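EDTA monooxygenase (EDTA-degrading bacterium BNC1, PDB 5DQP) probably oxidises EDTA as an FMN-dependent monooxygenase of the bacterial luciferase-like family, and interacts physically with a partner flavin reductase. Local coordinates at residues A80-T83 and G84-D88; S98-P102 and Y103-R107; S416-R419 and E420-L424. All blocks are in the same frame, centred on the assembly; numbering follows the deposited sequence.

Interaction 1 (A80-T83 and G84-D88)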
loop_
_atom_site.group_PDB
_atom_site.type_symbol
_atom_site.label_atom_id
_atom_site.label_comp_id
_atom_site.label_asym_id
_atom_site.label_seq_id
_atom_site.Cartn_x
_atom_site.Cartn_y
_atom_site.Cartn_z
ATOM N N ALA A 80 -0.483 5.242 2.380
ATOM C CA ALA A 80 -1.595 5.716 1.552
ATOM C C ALA A 80 -2.775 6.178 2.402
ATOM O O ALA A 80 -3.414 7.187 2.086
ATOM C CB ALA A 80 -2.041 4.613 0.586
ATOM N N ALA A 81 -3.109 5.433 3.461
ATOM C CA ALA A 81 -4.255 5.808 4.295
ATOM C C ALA A 81 -3.947 7.051 5.112
ATOM O O ALA A 81 -4.759 7.981 5.178
ATOM C CB ALA A 81 -4.646 4.653 5.221
ATOM N N ILE A 82 -2.761 7.100 5.714
ATOM C CA ILE A 82 -2.345 8.296 6.446
ATOM C C ILE A 82 -2.435 9.538 5.564
ATOM O O ILE A 82 -3.061 10.539 5.934
ATOM C CB ILE A 82 -0.913 8.139 6.989
ATOM C CG1 ILE A 82 -0.835 7.003 8.021
ATOM C CG2 ILE A 82 -0.463 9.484 7.599
ATOM C CD1 ILE A 82 0.634 6.774 8.600
ATOM N N THR A 83 -1.729 9.535 4.429
ATOM C CA THR A 83 -1.668 10.763 3.639
ATOM C C THR A 83 -2.969 11.047 2.906
ATOM O O THR A 83 -3.211 12.204 2.542
ATOM C CB THR A 83 -0.493 10.750 2.654
ATOM O OG1 THR A 83 -0.641 9.675 1.719
ATOM C CG2 THR A 83 0.848 10.612 3.435
ATOM N N GLY A 84 -3.830 10.043 2.722
ATOM C CA GLY A 84 -5.185 10.341 2.290
ATOM C C GLY A 84 -5.899 11.281 3.239
ATOM O O GLY A 84 -6.788 12.023 2.824
ATOM N N ARG A 85 -5.499 11.282 4.513
ATOM C CA ARG A 85 -6.168 11.991 5.594
ATOM C C ARG A 85 -5.387 13.190 6.119
ATOM O O ARG A 85 -5.984 14.217 6.447
ATOM C CB ARG A 85 -6.438 11.026 6.760
ATOM C CG ARG A 85 -6.820 11.741 8.065
ATOM C CD ARG A 85 -8.327 11.764 8.280
ATOM N NE ARG A 85 -8.856 10.404 8.205
ATOM C CZ ARG A 85 -9.203 9.660 9.249
ATOM N NH1 ARG A 85 -9.662 8.431 9.052
ATOM N NH2 ARG A 85 -9.104 10.142 10.486
ATOM N N VAL A 86 -4.072 13.095 6.216
ATOM C CA VAL A 86 -3.229 14.143 6.785
ATOM C C VAL A 86 -2.492 14.836 5.639
ATOM O O VAL A 86 -1.710 14.186 4.941
ATOM C CB VAL A 86 -2.245 13.559 7.805
ATOM C CG1 VAL A 86 -1.457 14.662 8.494
ATOM C CG2 VAL A 86 -3.006 12.676 8.830
ATOM N N PRO A 87 -2.697 16.133 5.421
ATOM C CA PRO A 87 -1.968 16.848 4.365
ATOM C C PRO A 87 -0.539 17.203 4.777
ATOM O O PRO A 87 -0.118 16.994 5.912
ATOM C CB PRO A 87 -2.804 18.110 4.165
ATOM C CG PRO A 87 -3.409 18.364 5.514
ATOM C CD PRO A 87 -3.674 16.995 6.111
ATOM N N ASP A 88 0.221 17.702 3.793
ATOM C CA ASP A 88 1.517 18.349 3.998
ATOM C C ASP A 88 2.664 17.383 4.281
ATOM O O ASP A 88 3.665 17.374 3.572
ATOM C CB ASP A 88 1.429 19.360 5.147
ATOM C CG ASP A 88 0.505 20.530 4.829
ATOM O OD1 ASP A 88 0.510 21.030 3.676
ATOM O OD2 ASP A 88 -0.217 20.955 5.747
#

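Interaction 2 (S98-P102 and Y103-R107)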
loop_
_atom_site.group_PDB
_atom_site.type_symbol
_atom_site.label_atom_id
_atom_site.label_comp_id
_atom_site.label_asym_id
_atom_site.label_seq_id
_atom_site.Cartn_x
_atom_site.Cartn_y
_atom_site.Cartn_z
ATOM N N SER A 98 14.641 -7.538 -2.403
ATOM C CA SER A 98 14.891 -8.976 -2.450
ATOM C C SER A 98 13.623 -9.753 -2.755
ATOM O O SER A 98 13.658 -10.739 -3.493
ATOM C CB SER A 98 15.458 -9.458 -1.117
ATOM O OG SER A 98 16.688 -8.832 -0.853
ATOM N N PHE A 99 12.528 -9.344 -2.173
ATOM C CA PHE A 99 11.273 -10.015 -2.314
ATOM C C PHE A 99 10.186 -9.009 -2.634
ATOM O O PHE A 99 9.239 -8.834 -1.915
ATOM C CB PHE A 99 10.950 -10.781 -1.038
ATOM C CG PHE A 99 12.053 -11.678 -0.599
ATOM C CD1 PHE A 99 12.267 -12.858 -1.222
ATOM C CD2 PHE A 99 12.922 -11.288 0.380
ATOM C CE1 PHE A 99 13.297 -13.658 -0.844
ATOM C CE2 PHE A 99 13.947 -12.083 0.772
ATOM C CZ PHE A 99 14.140 -13.275 0.159
ATOM N N SER A 100 10.359 -8.371 -3.755
ATOM C CA SER A 100 9.340 -7.566 -4.396
ATOM C C SER A 100 9.449 -7.794 -5.899
ATOM O O SER A 100 10.525 -8.101 -6.413
ATOM C CB SER A 100 9.493 -6.072 -4.046
ATOM O OG SER A 100 9.266 -5.817 -2.670
ATOM N N LEU A 101 8.327 -7.679 -6.587
ATOM C CA LEU A 101 8.349 -7.597 -8.045
ATOM C C LEU A 101 8.558 -6.142 -8.471
ATOM O O LEU A 101 7.799 -5.269 -8.038
ATOM C CB LEU A 101 7.053 -8.139 -8.610
ATOM C CG LEU A 101 6.843 -9.582 -8.141
ATOM C CD1 LEU A 101 5.443 -10.073 -8.454
ATOM C CD2 LEU A 101 7.912 -10.506 -8.818
ATOM N N PRO A 102 9.569 -5.850 -9.302
ATOM C CA PRO A 102 9.869 -4.443 -9.647
ATOM C C PRO A 102 8.717 -3.677 -10.269
ATOM O O PRO A 102 8.601 -2.458 -10.073
ATOM C CB PRO A 102 11.030 -4.558 -10.661
ATOM C CG PRO A 102 11.485 -5.949 -10.623
ATOM C CD PRO A 102 10.397 -6.806 -10.055
ATOM N N TYR A 103 7.909 -4.320 -11.103
ATOM C CA TYR A 103 6.848 -3.551 -11.737
ATOM C C TYR A 103 5.782 -3.196 -10.713
ATOM O O TYR A 103 5.302 -2.054 -10.661
ATOM C CB TYR A 103 6.274 -4.335 -12.915
ATOM C CG TYR A 103 5.347 -3.531 -13.792
ATOM C CD1 TYR A 103 3.997 -3.452 -13.498
ATOM C CD2 TYR A 103 5.819 -2.863 -14.907
ATOM C CE1 TYR A 103 3.142 -2.727 -14.281
ATOM C CE2 TYR A 103 4.974 -2.131 -15.694
ATOM C CZ TYR A 103 3.627 -2.073 -15.369
ATOM O OH TYR A 103 2.727 -1.369 -16.130
ATOM N N THR A 104 5.452 -4.149 -9.844
ATOM C CA THR A 104 4.522 -3.876 -8.761
ATOM C C THR A 104 5.052 -2.785 -7.834
ATOM O O THR A 104 4.348 -1.813 -7.536
ATOM C CB THR A 104 4.250 -5.160 -7.995
ATOM O OG1 THR A 104 3.630 -6.097 -8.888
ATOM C CG2 THR A 104 3.315 -4.870 -6.836
ATOM N N LEU A 105 6.297 -2.907 -7.388
ATOM C CA LEU A 105 6.839 -1.904 -6.473
ATOM C C LEU A 105 6.920 -0.527 -7.129
ATOM O O LEU A 105 6.532 0.482 -6.525
ATOM C CB LEU A 105 8.210 -2.341 -5.963
ATOM C CG LEU A 105 8.791 -1.423 -4.885
ATOM C CD1 LEU A 105 9.649 -2.202 -3.955
ATOM C CD2 LEU A 105 9.615 -0.303 -5.546
ATOM N N ALA A 106 7.440 -0.456 -8.362
ATOM C CA ALA A 106 7.503 0.829 -9.070
ATOM C C ALA A 106 6.127 1.496 -9.107
ATOM O O ALA A 106 5.971 2.698 -8.835
ATOM C CB ALA A 106 8.033 0.612 -10.498
ATOM N N ARG A 107 5.117 0.699 -9.434
ATOM C CA ARG A 107 3.762 1.179 -9.626
ATOM C C ARG A 107 3.104 1.579 -8.305
ATOM O O ARG A 107 2.350 2.558 -8.247
ATOM C CB ARG A 107 2.985 0.075 -10.328
ATOM C CG ARG A 107 1.542 0.083 -10.081
ATOM C CD ARG A 107 0.870 -1.027 -10.847
ATOM N NE ARG A 107 -0.384 -0.523 -11.372
ATOM C CZ ARG A 107 -1.490 -1.240 -11.472
ATOM N NH1 ARG A 107 -2.576 -0.680 -11.970
ATOM N NH2 ARG A 107 -1.508 -2.509 -11.074
#

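Interaction 3 (S416-R419 and E420-L424)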
loop_
_atom_site.group_PDB
_atom_site.type_symbol
_atom_site.label_atom_id
_atom_site.label_comp_id
_atom_site.label_asym_id
_atom_site.label_seq_id
_atom_site.Cartn_x
_atom_site.Cartn_y
_atom_site.Cartn_z
ATOM N N SER A 416 5.079 21.728 -1.341
ATOM C CA SER A 416 4.084 20.693 -1.142
ATOM C C SER A 416 4.561 19.312 -1.567
ATOM O O SER A 416 3.855 18.333 -1.324
ATOM C CB SER A 416 2.781 21.059 -1.878
ATOM O OG SER A 416 2.945 21.012 -3.276
ATOM N N THR A 417 5.724 19.187 -2.182
ATOM C CA THR A 417 6.211 17.852 -2.511
ATOM C C THR A 417 7.464 17.566 -1.685
ATOM O O THR A 417 8.178 18.486 -1.271
ATOM C CB THR A 417 6.474 17.702 -4.019
ATOM O OG1 THR A 417 7.737 18.283 -4.370
ATOM C CG2 THR A 417 5.342 18.376 -4.834
ATOM N N LEU A 418 7.687 16.278 -1.412
ATOM C CA LEU A 418 8.855 15.871 -0.639
ATOM C C LEU A 418 10.151 16.178 -1.387
ATOM O O LEU A 418 11.094 16.743 -0.817
ATOM C CB LEU A 418 8.749 14.382 -0.281
ATOM C CG LEU A 418 9.860 13.847 0.606
ATOM C CD1 LEU A 418 9.908 14.591 1.954
ATOM C CD2 LEU A 418 9.656 12.342 0.815
ATOM N N ARG A 419 10.223 15.838 -2.674
ATOM C CA ARG A 419 11.439 16.150 -3.428
ATOM C C ARG A 419 11.774 17.644 -3.368
ATOM O O ARG A 419 12.943 18.020 -3.195
ATOM C CB ARG A 419 11.308 15.661 -4.869
ATOM C CG ARG A 419 12.435 16.096 -5.784
ATOM C CD ARG A 419 12.449 15.325 -7.117
ATOM N NE ARG A 419 12.479 13.875 -6.942
ATOM C CZ ARG A 419 13.566 13.178 -6.614
ATOM N NH1 ARG A 419 14.718 13.796 -6.452
ATOM N NH2 ARG A 419 13.507 11.857 -6.456
ATOM N N GLU A 420 10.769 18.519 -3.474
ATOM C CA GLU A 420 11.062 19.954 -3.422
ATOM C C GLU A 420 11.313 20.440 -1.997
ATOM O O GLU A 420 12.179 21.290 -1.770
ATOM C CB GLU A 420 9.920 20.744 -4.075
ATOM C CG GLU A 420 9.787 20.432 -5.573
ATOM C CD GLU A 420 8.517 20.987 -6.226
ATOM O OE1 GLU A 420 7.432 20.891 -5.611
ATOM O OE2 GLU A 420 8.607 21.502 -7.370
ATOM N N ARG A 421 10.568 19.919 -1.019
ATOM C CA ARG A 421 10.843 20.250 0.382
ATOM C C ARG A 421 12.300 19.955 0.759
ATOM O O ARG A 421 12.957 20.746 1.453
ATOM C CB ARG A 421 9.878 19.471 1.285
ATOM C CG ARG A 421 10.074 19.727 2.793
ATOM C CD ARG A 421 8.906 19.186 3.585
ATOM N NE ARG A 421 7.622 19.616 3.032
ATOM C CZ ARG A 421 6.510 18.895 3.114
ATOM N NH1 ARG A 421 6.542 17.720 3.733
ATOM N NH2 ARG A 421 5.368 19.348 2.597
ATOM N N LEU A 422 12.825 18.827 0.290
ATOM C CA LEU A 422 14.185 18.402 0.610
ATOM C C LEU A 422 15.259 19.094 -0.226
ATOM O O LEU A 422 16.444 18.865 0.023
ATOM C CB LEU A 422 14.298 16.885 0.425
ATOM C CG LEU A 422 13.399 16.144 1.409
ATOM C CD1 LEU A 422 13.568 14.650 1.241
ATOM C CD2 LEU A 422 13.788 16.568 2.812
ATOM N N GLY A 423 14.886 19.915 -1.210
ATOM C CA GLY A 423 15.885 20.627 -1.980
ATOM C C GLY A 423 16.634 19.760 -2.960
ATOM O O GLY A 423 17.754 20.097 -3.330
ATOM N N LEU A 424 16.041 18.649 -3.402
ATOM C CA LEU A 424 16.697 17.659 -4.246
ATOM C C LEU A 424 16.513 17.966 -5.730
ATOM O O LEU A 424 15.568 18.654 -6.123
ATOM C CB LEU A 424 16.148 16.272 -3.930
ATOM C CG LEU A 424 16.511 15.689 -2.554
ATOM C CD1 LEU A 424 15.647 14.461 -2.293
ATOM C CD2 LEU A 424 18.031 15.342 -2.430
#

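Interaction 1 (A80-T83 and G84-D88)
Arg85 and Val86 meet Ile82 where helix 75-85 runs out, in the beta-alpha-beta unit that links strands 52-55 and 90-96 of the TIM-barrel fold. The arginine starts against the helix and finishes well away from it. Its CB rests 3.5 Å from Ile82 O and 3.8 Å from Ala81 O, over the carbonyls of the last turn. CG lies opposite the backbone N (chi1 166°), and bends at the next two torsions let CG and CD carry the chain off the helix. NE then donates to the Gly84 O of the second subunit, a bond repeated in reverse across the interface, and NH2 reaches Glu36 in a salt bridge. One residue earlier, Gly84 N donates to Ala80 O at 3.0 Å. At the start of the arginine two successive amides share one carbonyl: Arg85 N approaches Ile82 O at 2.9 Å from well above the carbonyl plane, whereas Val86 N comes almost straight onto it at 2.8 Å. Val86 adds a looser apolar touch of its own, with its CG2 methyl 4.3 Å from Ile82 CG2.

Interaction 2 (S98-P102 and Y103-R107)
Leu105 has CG trans to its own N (chi1 -174°), which, with chi2 at 149°, off a staggered position, brings CD1 to Ser100, while the serine turns OG away from its carbonyl carbon and alongside its N. They meet where the loop after strand 90-96 of the TIM-barrel fold runs into the N-terminal end of helix 102-115. Leu105 CD1 lies 3.9 Å from Ser100 OG, and Ser100 CB is at the same distance, so the methyl sits equally near both atoms. The hydroxyl has its polar partner in Ser96 O, at the end of strand 90-96. This is the side of the barrel that, as in the luciferase-like family, holds the flavin: Ser100 is about 8 Å, side chain to side chain, from Asp57, a predicted FMN ligand.

Leu101 occupies the N-cap position, but its side chain is hydrocarbon and cannot accept an amide hydrogen. Its carbonyl opens the helical bonding: Leu105 N meets Leu101 O at 2.9 Å with a nearly straight N-H (172°). Leu101 CB packs 4.0 Å from Thr104 OG1, the hydroxyl that bonds Tyr136 OH of the second subunit, and the leucine also packs on Leu101 of that subunit. Pro102 follows as the first helical residue, where the lack of an N-H costs no bond of the helix. Its ring packs on Phe153 and Val156 of helix 143-161. One turn on, Ala106 N bonds Pro102 O at 2.9 Å, and Ala106 CB is close by as well, 3.2 Å from the same oxygen.

Interaction 3 (S416-R419 and E420-L424)
Thr417 and Glu420 cross obliquely, the threonine hydroxyl lying over the carboxylate: Thr417 OG1 donates to Glu420 OE1 at 2.9 Å and approaches from above the carboxylate plane. Thr417 OG1 in turn accepts from Glu420 N at 3.2 Å, so one hydroxyl is held by two bonds to a single residue. It reaches both because it sits between the backbone N and the carbonyl carbon (chi1 80°), leaving Thr417 CG2 at 3.4 Å from Glu420 OE1. A valine here would probably leave Glu420 N without its capping acceptor and free the carboxylate to swing. Thr417 is the N-cap of the short helix 418-421, and the far end of that helix is closed by a Schellman motif, with Gly423 at positive phi. There Leu424 N bonds Arg419 O at 3.2 Å. Along one flank Leu418 and Leu422 are set at a slant, their CD1 methyls 3.7 Å apart. The side chains of Arg419 and Leu424 cross at about a right angle, the guanidinium passing obliquely by the leucine on its way to a salt bridge with Glu228; Arg419 NH1 lies 3.8 Å from Leu424 CB.

In the fold
Along the chain the three contacts come in series, each within a stretch of local structure. Interactions 1 and 2 lie on successive helices of the barrel, 75-85 and 102-115, with strand 90-96 between them, and their centres are about 23 Å apart. Interaction 1 comes just before that strand and interaction 2 just after it, so they mark its opposite ends, interaction 2 toward the predicted flavin side; both touch the second subunit. Interaction 3, near the C-terminus, is about 17 Å from interaction 1 and about 24 Å from interaction 2, centre to centre. It meets interaction 1 through a probable hydrogen bond from Arg421 NH2 to Asp88 O, which ties the C-terminal segment to the loop before strand 90-96.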